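Local atomic coordinates of putative cell surface protein (Streptococcus pyogenes, PDB entry 4OFQ), a protein that is probably an adhesin of the antigen I/II family, whose C-terminal region, represented here, would support attachment of the streptococcus from the cell surface. Residues Ile20-Asp23 with Lys24-Ile28; Ala136-Tyr139 with Lys140-Gln144; Asp248-Gln251 with Lys252-Val255; Leu292-Lys295 with Gln296-Ala300. One frame throughout, in Å; residues are numbered along the deposited sequence.

Contact 1 of 4, residues Ile20-Asp23 with Lys24-Ile28; sequences IVDD and KGQSI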
ATOM      1  N   ILE A  20      -3.497  10.436  -5.730  1.00 11.76           N
ATOM      2  CA  ILE A  20      -3.377   9.693  -4.490  1.00 10.44           C
ATOM      3  C   ILE A  20      -2.324  10.437  -3.673  1.00 10.87           C
ATOM      4  O   ILE A  20      -1.322  10.909  -4.222  1.00 11.55           O
ATOM      5  CB  ILE A  20      -2.961   8.212  -4.744  1.00 10.28           C
ATOM      6  CG1 ILE A  20      -2.783   7.459  -3.421  1.00 10.55           C
ATOM      7  CG2 ILE A  20      -1.672   8.128  -5.592  1.00 11.00           C
ATOM      8  CD1 ILE A  20      -2.507   5.982  -3.610  1.00 15.10           C
ATOM      9  N   VAL A  21      -2.546  10.561  -2.366  1.00 11.54           N
ATOM     10  CA  VAL A  21      -1.701  11.426  -1.547  1.00 12.40           C
ATOM     11  C   VAL A  21      -1.145  10.699  -0.326  1.00 16.91           C
ATOM     12  O   VAL A  21      -1.773   9.773   0.199  1.00 15.70           O
ATOM     13  CB  VAL A  21      -2.462  12.683  -1.086  1.00 16.15           C
ATOM     14  CG1 VAL A  21      -2.877  13.527  -2.292  1.00 19.31           C
ATOM     15  CG2 VAL A  21      -3.682  12.291  -0.263  1.00 19.00           C
ATOM     16  N   ASP A  22       0.039  11.106   0.120  1.00 17.25           N
ATOM     17  CA  ASP A  22       0.605  10.492   1.315  1.00 19.92           C
ATOM     18  C   ASP A  22       0.091  11.182   2.571  1.00 20.68           C
ATOM     19  O   ASP A  22      -0.812  12.029   2.492  1.00 18.25           O
ATOM     20  CB  ASP A  22       2.139  10.434   1.283  1.00 14.60           C
ATOM     21  CG  ASP A  22       2.795  11.802   1.302  1.00 18.80           C
ATOM     22  OD1 ASP A  22       2.125  12.832   1.554  1.00 21.08           O
ATOM     23  OD2 ASP A  22       4.022  11.845   1.071  1.00 24.01           O
ATOM     24  N   ASP A  23       0.696  10.834   3.707  1.00 25.02           N
ATOM     25  CA  ASP A  23       0.296  11.367   5.008  1.00 33.98           C
ATOM     26  C   ASP A  23       0.622  12.847   5.165  1.00 30.82           C
ATOM     27  O   ASP A  23       0.161  13.488   6.111  1.00 29.92           O
ATOM     28  CB  ASP A  23       0.913  10.544   6.155  1.00 38.51           C
ATOM     29  CG  ASP A  23       2.438  10.490   6.103  1.00 48.21           C
ATOM     30  OD1 ASP A  23       3.031  10.712   5.023  1.00 50.98           O
ATOM     31  OD2 ASP A  23       3.054  10.209   7.156  1.00 60.43           O
ATOM     32  N   LYS A  24       1.413  13.389   4.242  1.00 27.97           N
ATOM     33  CA  LYS A  24       1.685  14.827   4.223  1.00 29.82           C
ATOM     34  C   LYS A  24       1.011  15.560   3.057  1.00 29.84           C
ATOM     35  O   LYS A  24       1.363  16.699   2.747  1.00 33.89           O
ATOM     36  CB  LYS A  24       3.190  15.096   4.214  1.00 35.75           C
ATOM     37  CG  LYS A  24       3.926  14.454   5.380  1.00 41.46           C
ATOM     38  CD  LYS A  24       5.379  14.902   5.450  1.00 51.50           C
ATOM     39  CE  LYS A  24       6.253  13.830   6.087  1.00 52.36           C
ATOM     40  NZ  LYS A  24       6.235  12.569   5.286  1.00 51.14           N
ATOM     41  N   GLY A  25       0.047  14.904   2.419  1.00 25.16           N
ATOM     42  CA  GLY A  25      -0.735  15.505   1.352  1.00 23.48           C
ATOM     43  C   GLY A  25       0.004  15.658   0.033  1.00 27.10           C
ATOM     44  O   GLY A  25      -0.444  16.373  -0.859  1.00 28.03           O
ATOM     45  N   GLN A  26       1.141  14.987  -0.092  1.00 26.31           N
ATOM     46  CA  GLN A  26       1.926  15.024  -1.321  1.00 27.56           C
ATOM     47  C   GLN A  26       1.469  13.928  -2.273  1.00 18.81           C
ATOM     48  O   GLN A  26       1.139  12.831  -1.841  1.00 15.13           O
ATOM     49  CB  GLN A  26       3.409  14.840  -0.994  1.00 30.33           C
ATOM     50  CG  GLN A  26       4.022  16.030  -0.266  1.00 46.82           C
ATOM     51  CD  GLN A  26       4.129  17.260  -1.152  1.00 59.24           C
ATOM     52  OE1 GLN A  26       3.231  18.109  -1.176  1.00 62.03           O
ATOM     53  NE2 GLN A  26       5.231  17.361  -1.890  1.00 62.50           N
ATOM     54  N   SER A  27       1.454  14.214  -3.570  1.00 19.26           N
ATOM     55  CA  SER A  27       1.052  13.195  -4.548  1.00 16.54           C
ATOM     56  C   SER A  27       2.037  12.027  -4.612  1.00 13.73           C
ATOM     57  O   SER A  27       3.249  12.223  -4.666  1.00 16.02           O
ATOM     58  CB  SER A  27       0.880  13.811  -5.939  1.00 24.61           C
ATOM     59  OG  SER A  27       0.750  12.794  -6.915  1.00 24.10           O
ATOM     60  N   ILE A  28       1.507  10.806  -4.578  1.00 13.59           N
ATOM     61  CA  ILE A  28       2.322   9.612  -4.725  1.00 13.02           C
ATOM     62  C   ILE A  28       1.851   8.755  -5.896  1.00 12.92           C
ATOM     63  O   ILE A  28       2.067   7.551  -5.921  1.00 12.75           O
ATOM     64  CB  ILE A  28       2.385   8.791  -3.420  1.00 12.45           C
ATOM     65  CG1 ILE A  28       0.986   8.542  -2.860  1.00 11.54           C
ATOM     66  CG2 ILE A  28       3.232   9.538  -2.374  1.00 12.93           C
ATOM     67  CD1 ILE A  28       0.990   7.577  -1.657  1.00 13.61           C
TER
HETATM   68  O   HOH W   1       5.811   9.704   7.249  1.00 33.09           O

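Contact 2 of 4, residues Ala136-Tyr139 with Lys140-Gln144; sequences AAFY and KAYVQ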
ATOM      1  N   ALA A 136     -32.099  19.124 -11.043  1.00 18.38           N
ATOM      2  CA  ALA A 136     -32.367  20.550 -11.195  1.00 19.20           C
ATOM      3  C   ALA A 136     -31.780  21.352 -10.029  1.00 19.02           C
ATOM      4  O   ALA A 136     -31.164  22.391 -10.232  1.00 19.31           O
ATOM      5  CB  ALA A 136     -33.846  20.803 -11.331  1.00 20.98           C
ATOM      6  N   ALA A 137     -31.963  20.870  -8.807  1.00 18.70           N
ATOM      7  CA  ALA A 137     -31.444  21.590  -7.643  1.00 23.99           C
ATOM      8  C   ALA A 137     -29.917  21.602  -7.619  1.00 22.03           C
ATOM      9  O   ALA A 137     -29.292  22.619  -7.292  1.00 20.30           O
ATOM     10  CB  ALA A 137     -31.989  20.989  -6.341  1.00 18.99           C
ATOM     11  N   PHE A 138     -29.328  20.458  -7.954  1.00 17.03           N
ATOM     12  CA  PHE A 138     -27.886  20.289  -7.936  1.00 16.30           C
ATOM     13  C   PHE A 138     -27.246  21.140  -9.036  1.00 17.17           C
ATOM     14  O   PHE A 138     -26.168  21.716  -8.849  1.00 16.56           O
ATOM     15  CB  PHE A 138     -27.552  18.805  -8.115  1.00 15.45           C
ATOM     16  CG  PHE A 138     -26.128  18.446  -7.790  1.00 16.59           C
ATOM     17  CD1 PHE A 138     -25.732  18.205  -6.480  1.00 19.24           C
ATOM     18  CD2 PHE A 138     -25.187  18.330  -8.803  1.00 23.98           C
ATOM     19  CE1 PHE A 138     -24.412  17.862  -6.189  1.00 13.63           C
ATOM     20  CE2 PHE A 138     -23.876  17.991  -8.520  1.00 22.35           C
ATOM     21  CZ  PHE A 138     -23.489  17.761  -7.221  1.00 15.03           C
ATOM     22  N   TYR A 139     -27.933  21.226 -10.170  1.00 18.35           N
ATOM     23  CA  TYR A 139     -27.475  22.039 -11.281  1.00 17.74           C
ATOM     24  C   TYR A 139     -27.427  23.515 -10.885  1.00 18.51           C
ATOM     25  O   TYR A 139     -26.440  24.215 -11.124  1.00 20.52           O
ATOM     26  CB  TYR A 139     -28.394  21.858 -12.489  1.00 18.36           C
ATOM     27  CG  TYR A 139     -28.063  22.820 -13.592  1.00 19.17           C
ATOM     28  CD1 TYR A 139     -26.875  22.699 -14.306  1.00 19.00           C
ATOM     29  CD2 TYR A 139     -28.924  23.873 -13.913  1.00 22.00           C
ATOM     30  CE1 TYR A 139     -26.546  23.588 -15.311  1.00 19.89           C
ATOM     31  CE2 TYR A 139     -28.606  24.771 -14.924  1.00 21.10           C
ATOM     32  CZ  TYR A 139     -27.410  24.625 -15.614  1.00 20.93           C
ATOM     33  OH  TYR A 139     -27.076  25.507 -16.612  1.00 21.92           O
ATOM     34  N   LYS A 140     -28.502  23.984 -10.265  1.00 19.09           N
ATOM     35  CA  LYS A 140     -28.601  25.382  -9.880  1.00 20.02           C
ATOM     36  C   LYS A 140     -27.588  25.745  -8.786  1.00 23.44           C
ATOM     37  O   LYS A 140     -26.952  26.802  -8.834  1.00 20.90           O
ATOM     38  CB  LYS A 140     -30.036  25.680  -9.433  1.00 21.36           C
ATOM     39  CG  LYS A 140     -30.327  27.123  -9.075  1.00 26.67           C
ATOM     40  CD  LYS A 140     -31.803  27.278  -8.730  1.00 33.06           C
ATOM     41  CE  LYS A 140     -32.201  28.736  -8.583  1.00 38.05           C
ATOM     42  NZ  LYS A 140     -33.620  28.851  -8.141  1.00 45.62           N
ATOM     43  N   ALA A 141     -27.419  24.854  -7.815  1.00 22.97           N
ATOM     44  CA  ALA A 141     -26.565  25.134  -6.668  1.00 21.19           C
ATOM     45  C   ALA A 141     -25.071  25.033  -6.965  1.00 21.01           C
ATOM     46  O   ALA A 141     -24.284  25.841  -6.458  1.00 18.99           O
ATOM     47  CB  ALA A 141     -26.929  24.219  -5.494  1.00 18.31           C
ATOM     48  N   TYR A 142     -24.673  24.041  -7.761  1.00 17.87           N
ATOM     49  CA  TYR A 142     -23.246  23.763  -7.948  1.00 19.38           C
ATOM     50  C   TYR A 142     -22.772  23.838  -9.393  1.00 17.10           C
ATOM     51  O   TYR A 142     -21.835  24.559  -9.688  1.00 19.81           O
ATOM     52  CB  TYR A 142     -22.865  22.420  -7.306  1.00 17.83           C
ATOM     53  CG  TYR A 142     -23.300  22.379  -5.863  1.00 16.76           C
ATOM     54  CD1 TYR A 142     -22.658  23.154  -4.906  1.00 16.24           C
ATOM     55  CD2 TYR A 142     -24.389  21.623  -5.472  1.00 19.55           C
ATOM     56  CE1 TYR A 142     -23.071  23.149  -3.591  1.00 19.81           C
ATOM     57  CE2 TYR A 142     -24.819  21.621  -4.166  1.00 19.68           C
ATOM     58  CZ  TYR A 142     -24.160  22.383  -3.230  1.00 20.08           C
ATOM     59  OH  TYR A 142     -24.592  22.372  -1.924  1.00 18.63           O
ATOM     60  N   VAL A 143     -23.428  23.103 -10.285  1.00 16.93           N
ATOM     61  CA  VAL A 143     -22.978  22.995 -11.672  1.00 17.17           C
ATOM     62  C   VAL A 143     -22.971  24.338 -12.407  1.00 18.31           C
ATOM     63  O   VAL A 143     -21.966  24.729 -13.016  1.00 21.00           O
ATOM     64  CB  VAL A 143     -23.857  22.017 -12.456  1.00 17.93           C
ATOM     65  CG1 VAL A 143     -23.391  21.937 -13.907  1.00 20.06           C
ATOM     66  CG2 VAL A 143     -23.851  20.635 -11.783  1.00 18.69           C
ATOM     67  N   GLN A 144     -24.101  25.034 -12.345  1.00 22.32           N
ATOM     68  CA  GLN A 144     -24.267  26.316 -13.030  1.00 20.22           C
ATOM     69  C   GLN A 144     -23.404  27.417 -12.405  1.00 21.98           C
ATOM     70  O   GLN A 144     -23.130  28.445 -13.039  1.00 21.75           O
ATOM     71  CB  GLN A 144     -25.745  26.724 -13.022  1.00 20.87           C
ATOM     72  CG  GLN A 144     -26.093  27.892 -13.924  1.00 22.20           C
ATOM     73  CD  GLN A 144     -27.588  28.153 -13.979  1.00 29.46           C
ATOM     74  OE1 GLN A 144     -28.262  28.166 -12.950  1.00 27.92           O
ATOM     75  NE2 GLN A 144     -28.115  28.355 -15.183  1.00 23.64           N
TER

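Contact 3 of 4, residues Asp248-Gln251 with Lys252-Val255; sequences DLYQ and KDKV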
ATOM      1  N   ASP A 248      18.972 -25.233  20.005  1.00 16.06           N
ATOM      2  CA  ASP A 248      19.831 -24.122  19.587  1.00 15.49           C
ATOM      3  C   ASP A 248      19.978 -23.166  20.755  1.00 17.11           C
ATOM      4  O   ASP A 248      18.989 -22.637  21.264  1.00 18.36           O
ATOM      5  CB  ASP A 248      19.216 -23.345  18.425  1.00 13.82           C
ATOM      6  CG  ASP A 248      19.454 -23.988  17.063  1.00 15.58           C
ATOM      7  OD1 ASP A 248      20.289 -24.907  16.949  1.00 14.02           O
ATOM      8  OD2 ASP A 248      18.782 -23.553  16.097  1.00 13.59           O
ATOM      9  N   LEU A 249      21.207 -22.941  21.190  1.00 13.27           N
ATOM     10  CA  LEU A 249      21.428 -22.015  22.291  1.00 17.84           C
ATOM     11  C   LEU A 249      22.010 -20.706  21.751  1.00 19.18           C
ATOM     12  O   LEU A 249      23.160 -20.668  21.306  1.00 19.98           O
ATOM     13  CB  LEU A 249      22.351 -22.651  23.331  1.00 17.18           C
ATOM     14  CG  LEU A 249      22.823 -21.793  24.510  1.00 25.72           C
ATOM     15  CD1 LEU A 249      21.686 -21.501  25.476  1.00 31.21           C
ATOM     16  CD2 LEU A 249      23.972 -22.479  25.212  1.00 28.26           C
ATOM     17  N   TYR A 250      21.200 -19.649  21.779  1.00 14.53           N
ATOM     18  CA  TYR A 250      21.608 -18.315  21.332  1.00 17.64           C
ATOM     19  C   TYR A 250      22.940 -17.867  21.936  1.00 17.96           C
ATOM     20  O   TYR A 250      23.154 -17.970  23.147  1.00 17.54           O
ATOM     21  CB  TYR A 250      20.515 -17.287  21.658  1.00 21.09           C
ATOM     22  CG  TYR A 250      20.841 -15.860  21.266  1.00 20.14           C
ATOM     23  CD1 TYR A 250      20.604 -15.397  19.981  1.00 18.24           C
ATOM     24  CD2 TYR A 250      21.362 -14.968  22.191  1.00 22.10           C
ATOM     25  CE1 TYR A 250      20.900 -14.084  19.624  1.00 18.26           C
ATOM     26  CE2 TYR A 250      21.657 -13.652  21.845  1.00 14.85           C
ATOM     27  CZ  TYR A 250      21.422 -13.221  20.565  1.00 13.52           C
ATOM     28  OH  TYR A 250      21.716 -11.921  20.233  1.00 15.47           O
ATOM     29  N   GLN A 251      23.830 -17.372  21.078  1.00 14.35           N
ATOM     30  CA  GLN A 251      25.122 -16.851  21.522  1.00 18.25           C
ATOM     31  C   GLN A 251      25.195 -15.338  21.335  1.00 17.48           C
ATOM     32  O   GLN A 251      25.446 -14.604  22.288  1.00 17.09           O
ATOM     33  CB  GLN A 251      26.270 -17.516  20.762  1.00 16.62           C
ATOM     34  CG  GLN A 251      26.325 -19.031  20.912  1.00 21.96           C
ATOM     35  CD  GLN A 251      26.634 -19.443  22.331  1.00 22.69           C
ATOM     36  OE1 GLN A 251      27.658 -19.040  22.891  1.00 22.05           O
ATOM     37  NE2 GLN A 251      25.744 -20.235  22.934  1.00 23.21           N
ATOM     38  N   LYS A 252      24.965 -14.875  20.112  1.00 18.10           N
ATOM     39  CA  LYS A 252      25.101 -13.452  19.809  1.00 15.93           C
ATOM     40  C   LYS A 252      24.484 -13.130  18.455  1.00 13.88           C
ATOM     41  O   LYS A 252      24.183 -14.029  17.670  1.00 15.93           O
ATOM     42  CB  LYS A 252      26.582 -13.066  19.800  1.00 15.79           C
ATOM     43  CG  LYS A 252      27.310 -13.467  18.526  1.00 22.55           C
ATOM     44  CD  LYS A 252      28.709 -12.870  18.484  1.00 31.30           C
ATOM     45  CE  LYS A 252      29.139 -12.553  17.063  1.00 33.50           C
ATOM     46  NZ  LYS A 252      28.270 -11.544  16.402  1.00 28.32           N
ATOM     47  N   ASP A 253      24.282 -11.846  18.173  1.00 13.90           N
ATOM     48  CA  ASP A 253      23.845 -11.480  16.834  1.00 11.99           C
ATOM     49  C   ASP A 253      24.695 -10.368  16.247  1.00 12.47           C
ATOM     50  O   ASP A 253      25.631  -9.869  16.889  1.00 13.74           O
ATOM     51  CB  ASP A 253      22.361 -11.105  16.808  1.00 11.27           C
ATOM     52  CG  ASP A 253      22.066  -9.823  17.575  1.00 15.81           C
ATOM     53  OD1 ASP A 253      22.995  -9.247  18.183  1.00 21.70           O
ATOM     54  OD2 ASP A 253      20.894  -9.385  17.573  1.00 17.09           O
ATOM     55  N   LYS A 254      24.374 -10.012  15.013  1.00 16.62           N
ATOM     56  CA  LYS A 254      24.988  -8.877  14.336  1.00 14.37           C
ATOM     57  C   LYS A 254      23.985  -8.423  13.285  1.00 13.98           C
ATOM     58  O   LYS A 254      23.194  -9.229  12.793  1.00 13.10           O
ATOM     59  CB  LYS A 254      26.303  -9.305  13.666  1.00 17.03           C
ATOM     60  CG  LYS A 254      26.980  -8.203  12.865  1.00 24.17           C
ATOM     61  CD  LYS A 254      28.419  -8.561  12.473  1.00 29.14           C
ATOM     62  CE  LYS A 254      28.477  -9.806  11.605  1.00 27.35           C
ATOM     63  NZ  LYS A 254      29.861 -10.061  11.084  1.00 28.06           N
ATOM     64  N   VAL A 255      23.993  -7.142  12.946  1.00 12.27           N
ATOM     65  CA  VAL A 255      23.091  -6.655  11.900  1.00 10.59           C
ATOM     66  C   VAL A 255      23.845  -5.689  10.974  1.00 11.18           C
ATOM     67  O   VAL A 255      24.531  -4.771  11.451  1.00 13.10           O
ATOM     68  CB  VAL A 255      21.828  -5.994  12.516  1.00 10.41           C
ATOM     69  CG1 VAL A 255      22.224  -4.907  13.514  1.00 11.99           C
ATOM     70  CG2 VAL A 255      20.929  -5.422  11.410  1.00 11.29           C
TER

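Contact 4 of 4, residues Leu292-Lys295 with Gln296-Ala300; sequences LAFK and QDFLA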
ATOM      1  N   LEU A 292      14.932  -8.465  16.861  1.00 10.42           N
ATOM      2  CA  LEU A 292      15.792  -7.302  16.648  1.00 10.70           C
ATOM      3  C   LEU A 292      14.982  -6.243  15.912  1.00 12.61           C
ATOM      4  O   LEU A 292      14.505  -6.475  14.800  1.00 11.02           O
ATOM      5  CB  LEU A 292      17.066  -7.672  15.872  1.00 10.09           C
ATOM      6  CG  LEU A 292      18.082  -6.545  15.635  1.00 22.71           C
ATOM      7  CD1 LEU A 292      19.504  -7.082  15.613  1.00 27.27           C
ATOM      8  CD2 LEU A 292      17.784  -5.826  14.326  1.00 27.24           C
ATOM      9  N   ALA A 293      14.831  -5.083  16.536  1.00 12.93           N
ATOM     10  CA  ALA A 293      14.009  -4.010  15.981  1.00 12.40           C
ATOM     11  C   ALA A 293      14.822  -2.754  15.735  1.00 19.05           C
ATOM     12  O   ALA A 293      15.566  -2.293  16.612  1.00 14.04           O
ATOM     13  CB  ALA A 293      12.841  -3.684  16.920  1.00 14.73           C
ATOM     14  N   PHE A 294      14.664  -2.177  14.550  1.00 11.56           N
ATOM     15  CA  PHE A 294      15.249  -0.869  14.308  1.00 12.18           C
ATOM     16  C   PHE A 294      14.516   0.205  15.103  1.00 13.40           C
ATOM     17  O   PHE A 294      13.296   0.144  15.271  1.00 15.95           O
ATOM     18  CB  PHE A 294      15.259  -0.562  12.816  1.00 16.42           C
ATOM     19  CG  PHE A 294      16.471  -1.097  12.127  1.00 14.99           C
ATOM     20  CD1 PHE A 294      16.487  -2.385  11.628  1.00 15.27           C
ATOM     21  CD2 PHE A 294      17.616  -0.313  12.012  1.00 12.35           C
ATOM     22  CE1 PHE A 294      17.633  -2.891  11.014  1.00 10.58           C
ATOM     23  CE2 PHE A 294      18.756  -0.809  11.401  1.00 12.41           C
ATOM     24  CZ  PHE A 294      18.761  -2.098  10.901  1.00 12.51           C
ATOM     25  N   LYS A 295      15.261   1.187  15.604  1.00 16.66           N
ATOM     26  CA  LYS A 295      14.642   2.267  16.367  1.00 15.86           C
ATOM     27  C   LYS A 295      13.852   3.202  15.449  1.00 18.73           C
ATOM     28  O   LYS A 295      14.326   3.569  14.372  1.00 15.22           O
ATOM     29  CB  LYS A 295      15.699   3.057  17.126  1.00 17.98           C
ATOM     30  CG  LYS A 295      16.402   2.253  18.208  1.00 17.73           C
ATOM     31  CD  LYS A 295      17.721   2.909  18.603  1.00 27.19           C
ATOM     32  CE  LYS A 295      18.353   2.160  19.770  1.00 29.49           C
ATOM     33  NZ  LYS A 295      19.670   2.746  20.129  1.00 36.25           N
ATOM     34  N   GLN A 296      12.663   3.613  15.886  1.00 16.86           N
ATOM     35  CA  GLN A 296      11.829   4.491  15.064  1.00 17.62           C
ATOM     36  C   GLN A 296      12.486   5.829  14.729  1.00 17.38           C
ATOM     37  O   GLN A 296      12.343   6.329  13.614  1.00 16.97           O
ATOM     38  CB  GLN A 296      10.469   4.749  15.715  1.00 21.92           C
ATOM     39  CG  GLN A 296       9.578   3.542  15.808  1.00 22.05           C
ATOM     40  CD  GLN A 296       8.142   3.915  16.112  1.00 25.16           C
ATOM     41  OE1 GLN A 296       7.811   4.313  17.234  1.00 19.76           O
ATOM     42  NE2 GLN A 296       7.274   3.789  15.108  1.00 25.70           N
ATOM     43  N   ASP A 297      13.191   6.419  15.692  1.00 18.64           N
ATOM     44  CA  ASP A 297      13.804   7.725  15.454  1.00 23.43           C
ATOM     45  C   ASP A 297      14.891   7.637  14.374  1.00 20.04           C
ATOM     46  O   ASP A 297      15.128   8.605  13.641  1.00 22.23           O
ATOM     47  CB  ASP A 297      14.329   8.350  16.754  1.00 35.07           C
ATOM     48  CG  ASP A 297      15.189   7.395  17.558  1.00 47.44           C
ATOM     49  OD1 ASP A 297      14.626   6.469  18.186  1.00 49.62           O
ATOM     50  OD2 ASP A 297      16.426   7.576  17.567  1.00 52.76           O
ATOM     51  N   PHE A 298      15.540   6.481  14.275  1.00 17.62           N
ATOM     52  CA  PHE A 298      16.466   6.215  13.176  1.00 21.43           C
ATOM     53  C   PHE A 298      15.721   6.004  11.855  1.00 16.47           C
ATOM     54  O   PHE A 298      16.026   6.653  10.847  1.00 15.75           O
ATOM     55  CB  PHE A 298      17.346   4.998  13.458  1.00 16.12           C
ATOM     56  CG  PHE A 298      18.180   4.576  12.271  1.00 16.44           C
ATOM     57  CD1 PHE A 298      19.264   5.334  11.863  1.00 21.42           C
ATOM     58  CD2 PHE A 298      17.857   3.446  11.549  1.00 17.22           C
ATOM     59  CE1 PHE A 298      20.025   4.953  10.769  1.00 21.14           C
ATOM     60  CE2 PHE A 298      18.610   3.063  10.460  1.00 17.92           C
ATOM     61  CZ  PHE A 298      19.696   3.820  10.070  1.00 18.68           C
ATOM     62  N   LEU A 299      14.748   5.093  11.864  1.00 19.46           N
ATOM     63  CA  LEU A 299      13.965   4.802  10.668  1.00 20.15           C
ATOM     64  C   LEU A 299      13.367   6.078  10.091  1.00 19.78           C
ATOM     65  O   LEU A 299      13.293   6.237   8.875  1.00 20.03           O
ATOM     66  CB  LEU A 299      12.857   3.797  10.965  1.00 13.36           C
ATOM     67  CG  LEU A 299      13.344   2.388  11.310  1.00 12.51           C
ATOM     68  CD1 LEU A 299      12.174   1.482  11.667  1.00 14.02           C
ATOM     69  CD2 LEU A 299      14.165   1.827  10.171  1.00 11.64           C
ATOM     70  N   ALA A 300      12.977   6.998  10.967  1.00 15.87           N
ATOM     71  CA  ALA A 300      12.347   8.238  10.526  1.00 20.29           C
ATOM     72  C   ALA A 300      13.289   9.146   9.725  1.00 24.17           C
ATOM     73  O   ALA A 300      12.840  10.063   9.027  1.00 20.17           O
ATOM     74  CB  ALA A 300      11.749   8.985  11.714  1.00 21.24           C
TER

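Contact 1 of 4, residues Ile20-Asp23 with Lys24-Ile28
Ile-20 to Asp-23 and Lys-24 to Ile-28 fold back on each other through a type I beta turn from Asp-22 to Gly-25, with Val-21 and Ser-27 forming a single bridge. Ile-28 N gives a hydrogen bond of 2.9 Å to Ile-20 O. Asp-22 N bonds to Gln-26 O at 2.8 Å, and Gly-25 N closes the turn on Asp-22 O at 3.0 Å.

The end of the Asp-22 side chain approaches the second half of the hairpin. Its CG is tucked over the backbone, flanked by N and C (chi1 65°), which brings OD1 to two amides. Lys-24 N reaches OD1 at 2.8 Å, making an Asx turn, and Gln-26 N reaches it at 2.9 Å. The two donors come from opposite faces of the carboxylate plane, so both grip the same oxygen and hold its rotation.

These bonds make a tight hairpin, a type I turn with a G1 beta bulge, and Gly-25 takes the positive phi (74°) of the bulge. The hairpin tip follows strand 17-20 and faces the C-terminal region. There Asp-22 OD2 forms a salt bridge with Arg-304, and Lys-24 NZ forms one with Asp-233.

Within the hairpin, Lys-24 NZ makes a long salt bridge of 3.7 Å to Asp-23 OD1. A water donates to Asp-23 OD2. The buried Ile-20 and Ile-28 pack through Ile-20 CG2 and Ile-28 CG1 at 3.8 Å; Ile-28 CG2 also lies 3.9 Å from Asp-22 CB.

Contact 2 of 4, residues Ala136-Tyr139 with Lys140-Gln144
Helix 135-143 widens into a pi-type turn toward its C-terminal end, where Phe-138 and Tyr-139 meet Tyr-142, Val-143 and Gln-144. Lys-140 N and Ala-141 N make regular helical bonds to Ala-136 O and Ala-137 O. Phe-138 O keeps the regular bond to Tyr-142 N at 3.0 Å and adds a weak, wider one to Val-143 N at 3.4 Å. Tyr-139 O then takes Gln-144 N, five residues on, at 2.8 Å, in the carbonyl plane and nearly straight (167° at the hydrogen).

The Tyr-139 CG lies opposite the backbone N (chi1 172°), which brings the ring against Val-143 and Gln-144 in the next turn. Gln-144 CB makes a CH-pi contact over one face, 3.9 Å from the ring centroid. Val-143 CG1 packs obliquely on Tyr-139 CD1 at 3.6 Å. Tyr-142 CD2 lies over one face of the Phe-138 ring, 3.8 Å from CD1 of Phe-138, with the two ring planes 54° apart.

The polar ends bond to the surrounding loops: Tyr-139 OH to Ala-55 N, Tyr-142 OH to Asp-91 and Gln-144 NE2 to Met-53 O. The buried tyrosines thus pair apolar ring packing with hydrogen bonds to neighbouring loops.

Contact 3 of 4, residues Asp248-Gln251 with Lys252-Val255
The Tyr-250 ring lies flat over the backbone of Lys-252. Lys-252 N sits 3.9 Å above the ring plane, over its centre. Farther along the ring, Tyr-250 CZ is 3.7 Å from Lys-252 C. The ring also stacks with Tyr-283. Its placement follows from chi1 of 179°, which sets CG opposite the backbone N and sends the ring forward along its own strand.

The hydroxyl end of the ring reaches Asp-253. Tyr-250 OH is 3.4 Å from Asp-253 CG, and the carboxylate plane stands 75° from the ring plane. Tyr-250 OH is also 3.3 Å from Asp-253 N, but the angle is too poor for a hydrogen bond. The carboxylate finds its partners elsewhere: Asp-253 OD2 bonds to Tyr-290 OH and Thr-281 OG1.

Gln-251 bends back along the strand. Its NE2 donates to Leu-249 O at 3.1 Å, with the acceptor in the amide plane and the donor above the carbonyl plane. In the other direction, Lys-252 NZ curls round to a weak bond of 3.2 Å with Asp-253 O.

The two halves of strand 248-257 run at 59° to each other. The bend falls where Gln-251 and Lys-252 both face Val-315 of strand 310-318. This is a classic beta bulge in an edge strand of a beta-sandwich sheet.

Contact 4 of 4, residues Leu292-Lys295 with Gln296-Ala300
Apolar packing joins Phe-294 to Phe-298 and Leu-299. The two phenyl rings lie side by side and point the same way. They meet rim to rim, with Phe-294 CD2 at 3.8 Å from Phe-298 CD2 and planes only 26° apart, and neither ring covers the other. Leu-299 fits beside the base of Phe-294, its CD2 at 3.7 Å from Phe-294 CB. Phe-298 CG lies opposite its backbone N (chi1 172°), which sets its ring alongside that of Phe-294. Other aromatic groups continue the cluster: Phe-308 meets Phe-294 edge to face, and Tyr-278 stacks on Phe-298.

Backbone hydrogen bonds start the helix. Lys-295 O accepts from Leu-299 N at 3.0 Å, nearly straight at 175°. A weak bond of 3.2 Å from Phe-298 N reaches the same oxygen. Leu-299 CG also lies 3.4 Å from Lys-295 O, so apolar carbon closes in on this carbonyl.

Polar side chains diverge from the core. Asp-297 OD1 comes within 3.7 Å of Lys-295 CB. The extended Lys-295 chain carries NZ away to Lys-277 O, and Gln-296 NE2 bonds to Thr-235 O.

The arrangement is a strand-to-helix junction: the end of strand 289-294 passes through the N-cap residue Lys-295 into the short helix 296-299, whose Phe-298 and Leu-299 pack on Phe-294 and Phe-308 at the end of the strand.

The four contacts follow one another along an elongated chain. Contacts 1 and 2 belong to the first adhesin-family region, with centres 31 Å apart. Contacts 3 and 4 share the second, and they alone touch: Val-255 CG2 packs on Phe-294 CZ at 4.0 Å, and Asp-253 OD2 lies 3.3 Å from Leu-292 CD1. Contacts 2 and 3 are on opposite sides of the chain's centre, 69 Å apart between centres. Contact 1 approaches contact 4 to about 8 Å between nearest atoms, and Arg-304, a little beyond contact 4 in sequence, links the two regions by a salt bridge to Asp-22 of contact 1. The calcium ligands Asp-69, Tyr-70, Val-124 and Glu-126 lie in none of the four contacts.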